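Local coordinates for PUM-HD domain-containing protein (Caenorhabditis elegans, PDB 7CGF), which probably binds the 3' untranslated regions of messenger RNAs through its Pumilio homology domain, at residues W99-P111 / I130-H144. The protein carries 2 engineered substitutions. Numbering follows the deposited sequence.
Sequences WARLVDAIIDRVP and INEPLQIKILSQIRH
Trp99 lays one face of its indole against Ile130: Ile130 CA sits over the six-membered ring of Trp99 in a CH-pi contact, 3.8 Å from its centroid, and Ile130 CG2 lies 3.7 Å from Trp99 CD2. The amide ND2 of Asn131 comes to the edge of the same ring, near its plane, while the Asn131 OD1 accepts a weak capping bond from Leu134 N at the start of helix 132-142. Outside the pair, the indole NE1 is bonded to Glu92 O.

Apolar packing continues along the helices. Leu134 CD1 presses on Trp99 CB at 3.7 Å, and Val103 spreads its two methyls, CG2 meeting Ile130 CD1, CG1 meeting the Lys137 chain and Ile138 CG1. Ile107 CD1 reaches the Lys137 backbone and Gln141 CG; Val110 CG1 packs on Gln141 CB and, at 3.8 Å, on Ile142 CD1. Val110 also touches Leu123 of helix 119-129.

Among polar contacts, Gln141 bends at chi2 (-78°) and turns its amide back to 99-111, where NE2 donates to Ile107 O over 2.7 Å, almost straight at 175°. Val110 N reaches that oxygen from the opposite face of the carbonyl plane, so two donors grip it. The extended Lys137 chain carries its ammonium to the Asp104 carboxylate in a salt bridge whose exact geometry is doubtful; a water links Lys137 NZ to Ala100 O.

Helices 99-106 and 132-142 run parallel, 3° apart with axes 10.8 Å from each other, a side-by-side stacking of parallel helices, as in the curved, all-helical Pumilio repeat domain.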
ATOM      1  N   TRP A  99       2.509 -26.470  -7.208  1.00 19.16           N
ATOM      2  CA  TRP A  99       2.760 -25.066  -7.535  1.00 19.51           C
ATOM      3  C   TRP A  99       3.300 -24.903  -8.950  1.00 25.61           C
ATOM      4  O   TRP A  99       2.837 -24.040  -9.707  1.00 20.00           O
ATOM      5  CB  TRP A  99       3.746 -24.465  -6.543  1.00 19.49           C
ATOM      6  CG  TRP A  99       3.229 -24.227  -5.174  1.00 20.57           C
ATOM      7  CD1 TRP A  99       1.943 -24.356  -4.723  1.00 19.28           C
ATOM      8  CD2 TRP A  99       4.007 -23.811  -4.060  1.00 20.60           C
ATOM      9  NE1 TRP A  99       1.879 -24.035  -3.387  1.00 19.23           N
ATOM     10  CE2 TRP A  99       3.132 -23.691  -2.957  1.00 18.18           C
ATOM     11  CE3 TRP A  99       5.366 -23.529  -3.884  1.00 19.15           C
ATOM     12  CZ2 TRP A  99       3.572 -23.302  -1.694  1.00 20.85           C
ATOM     13  CZ3 TRP A  99       5.802 -23.140  -2.637  1.00 21.13           C
ATOM     14  CH2 TRP A  99       4.904 -23.022  -1.555  1.00 23.10           C
ATOM     15  N   ALA A 100       4.305 -25.706  -9.322  1.00 21.53           N
ATOM     16  CA  ALA A 100       4.931 -25.515 -10.626  1.00 25.39           C
ATOM     17  C   ALA A 100       3.961 -25.823 -11.762  1.00 22.42           C
ATOM     18  O   ALA A 100       3.893 -25.074 -12.743  1.00 23.47           O
ATOM     19  CB  ALA A 100       6.194 -26.368 -10.738  1.00 22.04           C
ATOM     20  N   ARG A 101       3.188 -26.909 -11.643  1.00 21.51           N
ATOM     21  CA  ARG A 101       2.216 -27.237 -12.678  1.00 20.55           C
ATOM     22  C   ARG A 101       1.142 -26.166 -12.785  1.00 23.47           C
ATOM     23  O   ARG A 101       0.675 -25.858 -13.888  1.00 22.00           O
ATOM     24  CB  ARG A 101       1.568 -28.596 -12.407  1.00 24.21           C
ATOM     25  CG  ARG A 101       2.469 -29.785 -12.690  1.00 30.08           C
ATOM     26  CD  ARG A 101       1.750 -31.087 -12.325  1.00 31.05           C
ATOM     27  NE  ARG A 101       0.514 -31.255 -13.088  1.00 38.41           N
ATOM     28  CZ  ARG A 101      -0.411 -32.174 -12.818  1.00 44.45           C
ATOM     29  NH1 ARG A 101      -1.512 -32.254 -13.563  1.00 43.54           N
ATOM     30  NH2 ARG A 101      -0.239 -33.003 -11.793  1.00 47.67           N
ATOM     31  N   LEU A 102       0.747 -25.579 -11.653  1.00 21.26           N
ATOM     32  CA  LEU A 102      -0.306 -24.569 -11.690  1.00 19.15           C
ATOM     33  C   LEU A 102       0.210 -23.258 -12.282  1.00 20.75           C
ATOM     34  O   LEU A 102      -0.501 -22.599 -13.048  1.00 20.45           O
ATOM     35  CB  LEU A 102      -0.884 -24.364 -10.284  1.00 19.93           C
ATOM     36  CG  LEU A 102      -2.131 -23.485 -10.201  1.00 19.54           C
ATOM     37  CD1 LEU A 102      -3.196 -23.984 -11.154  1.00 19.27           C
ATOM     38  CD2 LEU A 102      -2.647 -23.408  -8.775  1.00 19.04           C
ATOM     39  N   VAL A 103       1.443 -22.862 -11.946  1.00 21.13           N
ATOM     40  CA  VAL A 103       2.046 -21.710 -12.618  1.00 18.75           C
ATOM     41  C   VAL A 103       2.123 -21.952 -14.124  1.00 22.32           C
ATOM     42  O   VAL A 103       1.790 -21.070 -14.922  1.00 22.04           O
ATOM     43  CB  VAL A 103       3.429 -21.389 -12.024  1.00 18.98           C
ATOM     44  CG1 VAL A 103       4.131 -20.324 -12.888  1.00 20.44           C
ATOM     45  CG2 VAL A 103       3.305 -20.895 -10.599  1.00 19.80           C
ATOM     46  N   ASP A 104       2.523 -23.167 -14.541  1.00 22.43           N
ATOM     47  CA  ASP A 104       2.573 -23.466 -15.975  1.00 23.97           C
ATOM     48  C   ASP A 104       1.215 -23.278 -16.635  1.00 21.05           C
ATOM     49  O   ASP A 104       1.139 -22.896 -17.812  1.00 25.79           O
ATOM     50  CB  ASP A 104       3.038 -24.907 -16.221  1.00 31.24           C
ATOM     51  CG  ASP A 104       4.541 -25.086 -16.115  1.00 33.50           C
ATOM     52  OD1 ASP A 104       5.305 -24.123 -16.333  1.00 36.22           O
ATOM     53  OD2 ASP A 104       4.961 -26.231 -15.829  1.00 43.32           O
ATOM     54  N   ALA A 105       0.136 -23.584 -15.910  1.00 19.39           N
ATOM     55  CA  ALA A 105      -1.203 -23.522 -16.471  1.00 22.24           C
ATOM     56  C   ALA A 105      -1.692 -22.100 -16.672  1.00 24.39           C
ATOM     57  O   ALA A 105      -2.583 -21.876 -17.498  1.00 25.55           O
ATOM     58  CB  ALA A 105      -2.188 -24.261 -15.565  1.00 22.31           C
ATOM     59  N   ILE A 106      -1.150 -21.138 -15.934  1.00 21.72           N
ATOM     60  CA  ILE A 106      -1.625 -19.758 -16.023  1.00 19.31           C
ATOM     61  C   ILE A 106      -0.599 -18.815 -16.601  1.00 23.37           C
ATOM     62  O   ILE A 106      -0.941 -17.650 -16.846  1.00 20.21           O
ATOM     63  CB  ILE A 106      -2.083 -19.220 -14.651  1.00 17.71           C
ATOM     64  CG1 ILE A 106      -0.887 -19.143 -13.695  1.00 18.84           C
ATOM     65  CG2 ILE A 106      -3.246 -20.060 -14.103  1.00 20.82           C
ATOM     66  CD1 ILE A 106      -1.173 -18.437 -12.358  1.00 20.63           C
ATOM     67  N   ILE A 107       0.638 -19.264 -16.831  1.00 21.00           N
ATOM     68  CA  ILE A 107       1.723 -18.310 -17.046  1.00 20.70           C
ATOM     69  C   ILE A 107       1.500 -17.514 -18.326  1.00 23.69           C
ATOM     70  O   ILE A 107       1.774 -16.305 -18.374  1.00 20.50           O
ATOM     71  CB  ILE A 107       3.088 -19.026 -17.037  1.00 25.16           C
ATOM     72  CG1 ILE A 107       4.224 -17.997 -16.995  1.00 25.51           C
ATOM     73  CG2 ILE A 107       3.256 -19.962 -18.231  1.00 23.52           C
ATOM     74  CD1 ILE A 107       4.196 -17.097 -15.766  1.00 23.44           C
ATOM     75  N   ASP A 108       0.979 -18.158 -19.376  1.00 23.70           N
ATOM     76  CA  ASP A 108       0.912 -17.489 -20.673  1.00 27.30           C
ATOM     77  C   ASP A 108      -0.047 -16.306 -20.677  1.00 26.22           C
ATOM     78  O   ASP A 108       0.124 -15.394 -21.495  1.00 26.48           O
ATOM     79  CB  ASP A 108       0.509 -18.480 -21.771  1.00 30.38           C
ATOM     80  CG  ASP A 108       1.574 -19.535 -22.041  1.00 36.46           C
ATOM     81  OD1 ASP A 108       2.747 -19.336 -21.662  1.00 38.66           O
ATOM     82  OD2 ASP A 108       1.228 -20.573 -22.647  1.00 48.09           O
ATOM     83  N   ARG A 109      -1.036 -16.281 -19.782  1.00 22.42           N
ATOM     84  CA  ARG A 109      -1.994 -15.185 -19.723  1.00 24.26           C
ATOM     85  C   ARG A 109      -1.849 -14.325 -18.474  1.00 19.73           C
ATOM     86  O   ARG A 109      -2.745 -13.521 -18.185  1.00 20.40           O
ATOM     87  CB  ARG A 109      -3.421 -15.725 -19.817  1.00 26.50           C
ATOM     88  CG  ARG A 109      -3.714 -16.362 -21.164  1.00 29.70           C
ATOM     89  CD  ARG A 109      -5.195 -16.455 -21.450  1.00 31.52           C
ATOM     90  NE  ARG A 109      -5.413 -16.982 -22.793  1.00 46.99           N
ATOM     91  CZ  ARG A 109      -6.600 -17.263 -23.323  1.00 49.66           C
ATOM     92  NH1 ARG A 109      -7.717 -17.067 -22.629  1.00 45.57           N
ATOM     93  NH2 ARG A 109      -6.668 -17.738 -24.561  1.00 52.02           N
ATOM     94  N   VAL A 110      -0.754 -14.471 -17.733  1.00 19.09           N
ATOM     95  CA  VAL A 110      -0.473 -13.595 -16.595  1.00 18.17           C
ATOM     96  C   VAL A 110      -0.574 -12.128 -17.007  1.00 18.98           C
ATOM     97  O   VAL A 110      -1.122 -11.326 -16.236  1.00 18.83           O
ATOM     98  CB  VAL A 110       0.892 -13.915 -15.959  1.00 17.77           C
ATOM     99  CG1 VAL A 110       1.421 -12.744 -15.139  1.00 20.02           C
ATOM    100  CG2 VAL A 110       0.779 -15.161 -15.070  1.00 18.88           C
ATOM    101  N   PRO A 111      -0.083 -11.711 -18.182  1.00 20.73           N
ATOM    102  CA  PRO A 111      -0.200 -10.285 -18.530  1.00 21.00           C
ATOM    103  C   PRO A 111      -1.635  -9.790 -18.636  1.00 22.73           C
ATOM    104  O   PRO A 111      -1.871  -8.588 -18.459  1.00 22.68           O
ATOM    105  CB  PRO A 111       0.543 -10.196 -19.872  1.00 20.98           C
ATOM    106  CG  PRO A 111       1.550 -11.280 -19.797  1.00 20.88           C
ATOM    107  CD  PRO A 111       0.761 -12.416 -19.163  1.00 21.12           C
ATOM    108  N   ILE A 130       4.597 -18.929  -3.094  1.00 20.41           N
ATOM    109  CA  ILE A 130       5.461 -19.851  -3.824  1.00 20.37           C
ATOM    110  C   ILE A 130       6.935 -19.481  -3.721  1.00 17.75           C
ATOM    111  O   ILE A 130       7.302 -18.368  -3.318  1.00 18.40           O
ATOM    112  CB  ILE A 130       5.040 -19.963  -5.300  1.00 18.30           C
ATOM    113  CG1 ILE A 130       5.351 -18.664  -6.064  1.00 19.73           C
ATOM    114  CG2 ILE A 130       3.575 -20.377  -5.402  1.00 20.16           C
ATOM    115  CD1 ILE A 130       4.707 -18.582  -7.458  1.00 20.73           C
ATOM    116  N   ASN A 131       7.790 -20.425  -4.099  1.00 21.19           N
ATOM    117  CA  ASN A 131       9.230 -20.242  -3.987  1.00 25.73           C
ATOM    118  C   ASN A 131       9.748 -19.245  -5.029  1.00 24.16           C
ATOM    119  O   ASN A 131       9.087 -18.927  -6.020  1.00 21.18           O
ATOM    120  CB  ASN A 131       9.937 -21.589  -4.139  1.00 23.87           C
ATOM    121  CG  ASN A 131       9.488 -22.333  -5.369  1.00 26.57           C
ATOM    122  OD1 ASN A 131       9.848 -21.978  -6.490  1.00 31.72           O
ATOM    123  ND2 ASN A 131       8.672 -23.356  -5.172  1.00 34.38           N
ATOM    124  N   GLU A 132      10.972 -18.769  -4.796  1.00 20.47           N
ATOM    125  CA  GLU A 132      11.496 -17.662  -5.592  1.00 21.19           C
ATOM    126  C   GLU A 132      11.595 -17.953  -7.089  1.00 24.77           C
ATOM    127  O   GLU A 132      11.228 -17.065  -7.879  1.00 23.96           O
ATOM    128  CB  GLU A 132      12.851 -17.241  -5.020  1.00 23.68           C
ATOM    129  CG  GLU A 132      13.414 -15.989  -5.639  1.00 28.50           C
ATOM    130  CD  GLU A 132      14.717 -15.618  -4.991  1.00 33.53           C
ATOM    131  OE1 GLU A 132      15.765 -16.179  -5.398  1.00 38.78           O
ATOM    132  OE2 GLU A 132      14.677 -14.808  -4.049  1.00 31.87           O
ATOM    133  N   PRO A 133      12.075 -19.118  -7.553  1.00 21.90           N
ATOM    134  CA  PRO A 133      12.071 -19.378  -9.002  1.00 21.71           C
ATOM    135  C   PRO A 133      10.710 -19.246  -9.661  1.00 22.69           C
ATOM    136  O   PRO A 133      10.623 -18.780 -10.800  1.00 24.28           O
ATOM    137  CB  PRO A 133      12.596 -20.820  -9.086  1.00 27.81           C
ATOM    138  CG  PRO A 133      13.492 -20.928  -7.912  1.00 26.69           C
ATOM    139  CD  PRO A 133      12.793 -20.183  -6.821  1.00 26.58           C
ATOM    140  N   LEU A 134       9.643 -19.677  -8.990  1.00 21.96           N
ATOM    141  CA  LEU A 134       8.318 -19.516  -9.567  1.00 21.52           C
ATOM    142  C   LEU A 134       7.854 -18.064  -9.500  1.00 18.28           C
ATOM    143  O   LEU A 134       7.166 -17.593 -10.413  1.00 20.65           O
ATOM    144  CB  LEU A 134       7.327 -20.434  -8.852  1.00 22.83           C
ATOM    145  CG  LEU A 134       7.582 -21.929  -9.068  1.00 22.95           C
ATOM    146  CD1 LEU A 134       6.545 -22.759  -8.345  1.00 21.84           C
ATOM    147  CD2 LEU A 134       7.582 -22.244 -10.554  1.00 25.02           C
ATOM    148  N   GLN A 135       8.200 -17.346  -8.433  1.00 18.83           N
ATOM    149  CA  GLN A 135       7.908 -15.913  -8.400  1.00 21.26           C
ATOM    150  C   GLN A 135       8.548 -15.200  -9.583  1.00 21.72           C
ATOM    151  O   GLN A 135       7.910 -14.380 -10.250  1.00 21.14           O
ATOM    152  CB  GLN A 135       8.410 -15.296  -7.100  1.00 21.32           C
ATOM    153  CG  GLN A 135       7.686 -15.703  -5.841  1.00 23.36           C
ATOM    154  CD  GLN A 135       8.376 -15.131  -4.613  1.00 22.94           C
ATOM    155  OE1 GLN A 135       9.607 -15.159  -4.514  1.00 24.04           O
ATOM    156  NE2 GLN A 135       7.596 -14.575  -3.691  1.00 22.05           N
ATOM    157  N   ILE A 136       9.825 -15.486  -9.840  1.00 22.13           N
ATOM    158  CA  ILE A 136      10.533 -14.842 -10.942  1.00 23.48           C
ATOM    159  C   ILE A 136       9.861 -15.156 -12.271  1.00 22.17           C
ATOM    160  O   ILE A 136       9.779 -14.303 -13.166  1.00 21.18           O
ATOM    161  CB  ILE A 136      12.012 -15.277 -10.938  1.00 21.83           C
ATOM    162  CG1 ILE A 136      12.723 -14.746  -9.699  1.00 26.30           C
ATOM    163  CG2 ILE A 136      12.713 -14.803 -12.192  1.00 25.12           C
ATOM    164  CD1 ILE A 136      14.114 -15.335  -9.505  1.00 28.55           C
ATOM    165  N   LYS A 137       9.361 -16.387 -12.423  1.00 22.93           N
ATOM    166  CA  LYS A 137       8.671 -16.766 -13.648  1.00 20.73           C
ATOM    167  C   LYS A 137       7.419 -15.920 -13.858  1.00 22.36           C
ATOM    168  O   LYS A 137       7.162 -15.437 -14.967  1.00 21.70           O
ATOM    169  CB  LYS A 137       8.336 -18.261 -13.599  1.00 20.23           C
ATOM    170  CG  LYS A 137       7.806 -18.825 -14.898  1.00 26.09           C
ATOM    171  CD  LYS A 137       7.685 -20.350 -14.865  1.00 28.79           C
ATOM    172  CE  LYS A 137       6.936 -20.834 -16.098  1.00 33.59           C
ATOM    173  NZ  LYS A 137       6.735 -22.307 -16.126  1.00 37.39           N
ATOM    174  N   ILE A 138       6.640 -15.708 -12.795  1.00 20.98           N
ATOM    175  CA  ILE A 138       5.461 -14.845 -12.894  1.00 20.66           C
ATOM    176  C   ILE A 138       5.868 -13.417 -13.241  1.00 22.32           C
ATOM    177  O   ILE A 138       5.264 -12.775 -14.113  1.00 20.90           O
ATOM    178  CB  ILE A 138       4.643 -14.905 -11.592  1.00 18.34           C
ATOM    179  CG1 ILE A 138       4.003 -16.287 -11.461  1.00 19.58           C
ATOM    180  CG2 ILE A 138       3.580 -13.803 -11.566  1.00 21.01           C
ATOM    181  CD1 ILE A 138       3.146 -16.426 -10.218  1.00 19.12           C
ATOM    182  N   LEU A 139       6.887 -12.888 -12.559  1.00 21.10           N
ATOM    183  CA  LEU A 139       7.304 -11.511 -12.811  1.00 20.39           C
ATOM    184  C   LEU A 139       7.809 -11.330 -14.233  1.00 24.09           C
ATOM    185  O   LEU A 139       7.649 -10.250 -14.815  1.00 25.03           O
ATOM    186  CB  LEU A 139       8.391 -11.093 -11.821  1.00 17.25           C
ATOM    187  CG  LEU A 139       7.940 -10.927 -10.374  1.00 22.32           C
ATOM    188  CD1 LEU A 139       9.073 -10.395  -9.504  1.00 24.91           C
ATOM    189  CD2 LEU A 139       6.735 -10.017 -10.330  1.00 29.90           C
ATOM    190  N   SER A 140       8.410 -12.374 -14.812  1.00 21.41           N
ATOM    191  CA  SER A 140       8.908 -12.282 -16.182  1.00 24.43           C
ATOM    192  C   SER A 140       7.786 -11.971 -17.169  1.00 24.92           C
ATOM    193  O   SER A 140       8.033 -11.381 -18.228  1.00 26.70           O
ATOM    194  CB  SER A 140       9.632 -13.577 -16.561  1.00 26.14           C
ATOM    195  OG  SER A 140       8.702 -14.574 -16.964  1.00 32.00           O
ATOM    196  N   GLN A 141       6.549 -12.340 -16.832  1.00 22.50           N
ATOM    197  CA  GLN A 141       5.389 -11.971 -17.636  1.00 19.97           C
ATOM    198  C   GLN A 141       4.873 -10.583 -17.278  1.00 22.43           C
ATOM    199  O   GLN A 141       4.483  -9.813 -18.165  1.00 25.36           O
ATOM    200  CB  GLN A 141       4.285 -13.012 -17.452  1.00 25.32           C
ATOM    201  CG  GLN A 141       4.551 -14.289 -18.219  1.00 24.75           C
ATOM    202  CD  GLN A 141       4.236 -14.120 -19.695  1.00 27.23           C
ATOM    203  OE1 GLN A 141       4.913 -13.385 -20.405  1.00 37.34           O
ATOM    204  NE2 GLN A 141       3.180 -14.788 -20.159  1.00 36.46           N
ATOM    205  N   ILE A 142       4.853 -10.251 -15.984  1.00 19.76           N
ATOM    206  CA  ILE A 142       4.480  -8.907 -15.545  1.00 21.40           C
ATOM    207  C   ILE A 142       5.356  -7.862 -16.224  1.00 22.14           C
ATOM    208  O   ILE A 142       4.904  -6.737 -16.488  1.00 22.29           O
ATOM    209  CB  ILE A 142       4.554  -8.826 -14.001  1.00 18.60           C
ATOM    210  CG1 ILE A 142       3.484  -9.733 -13.373  1.00 20.42           C
ATOM    211  CG2 ILE A 142       4.383  -7.403 -13.502  1.00 22.75           C
ATOM    212  CD1 ILE A 142       2.069  -9.317 -13.675  1.00 24.68           C
ATOM    213  N   ARG A 143       6.601  -8.235 -16.549  1.00 24.33           N
ATOM    214  CA  ARG A 143       7.542  -7.349 -17.237  1.00 27.43           C
ATOM    215  C   ARG A 143       6.917  -6.713 -18.472  1.00 26.73           C
ATOM    216  O   ARG A 143       7.166  -5.536 -18.777  1.00 27.99           O
ATOM    217  CB  ARG A 143       8.780  -8.154 -17.640  1.00 29.64           C
ATOM    218  CG  ARG A 143      10.087  -7.688 -17.060  1.00 32.97           C
ATOM    219  CD  ARG A 143      11.217  -8.615 -17.496  1.00 35.59           C
ATOM    220  NE  ARG A 143      12.023  -9.016 -16.346  1.00 42.64           N
ATOM    221  CZ  ARG A 143      13.072  -8.330 -15.906  1.00 38.34           C
ATOM    222  NH1 ARG A 143      13.747  -8.751 -14.839  1.00 36.49           N
ATOM    223  NH2 ARG A 143      13.444  -7.225 -16.542  1.00 34.02           N
ATOM    224  N   HIS A 144       6.099  -7.478 -19.194  1.00 24.17           N
ATOM    225  CA  HIS A 144       5.563  -7.031 -20.474  1.00 27.25           C
ATOM    226  C   HIS A 144       4.504  -5.951 -20.340  1.00 25.18           C
ATOM    227  O   HIS A 144       4.206  -5.279 -21.336  1.00 25.54           O
ATOM    228  CB  HIS A 144       4.980  -8.221 -21.239  1.00 30.59           C
ATOM    229  CG  HIS A 144       5.972  -9.304 -21.483  1.00 31.68           C
ATOM    230  ND1 HIS A 144       5.725 -10.627 -21.190  1.00 34.16           N
ATOM    231  CD2 HIS A 144       7.234  -9.254 -21.970  1.00 35.66           C
ATOM    232  CE1 HIS A 144       6.786 -11.349 -21.502  1.00 32.55           C
ATOM    233  NE2 HIS A 144       7.718 -10.538 -21.967  1.00 42.47           N
TER
HETATM  234  O   HOH W   1       6.277 -23.536 -13.510  1.00 28.35           O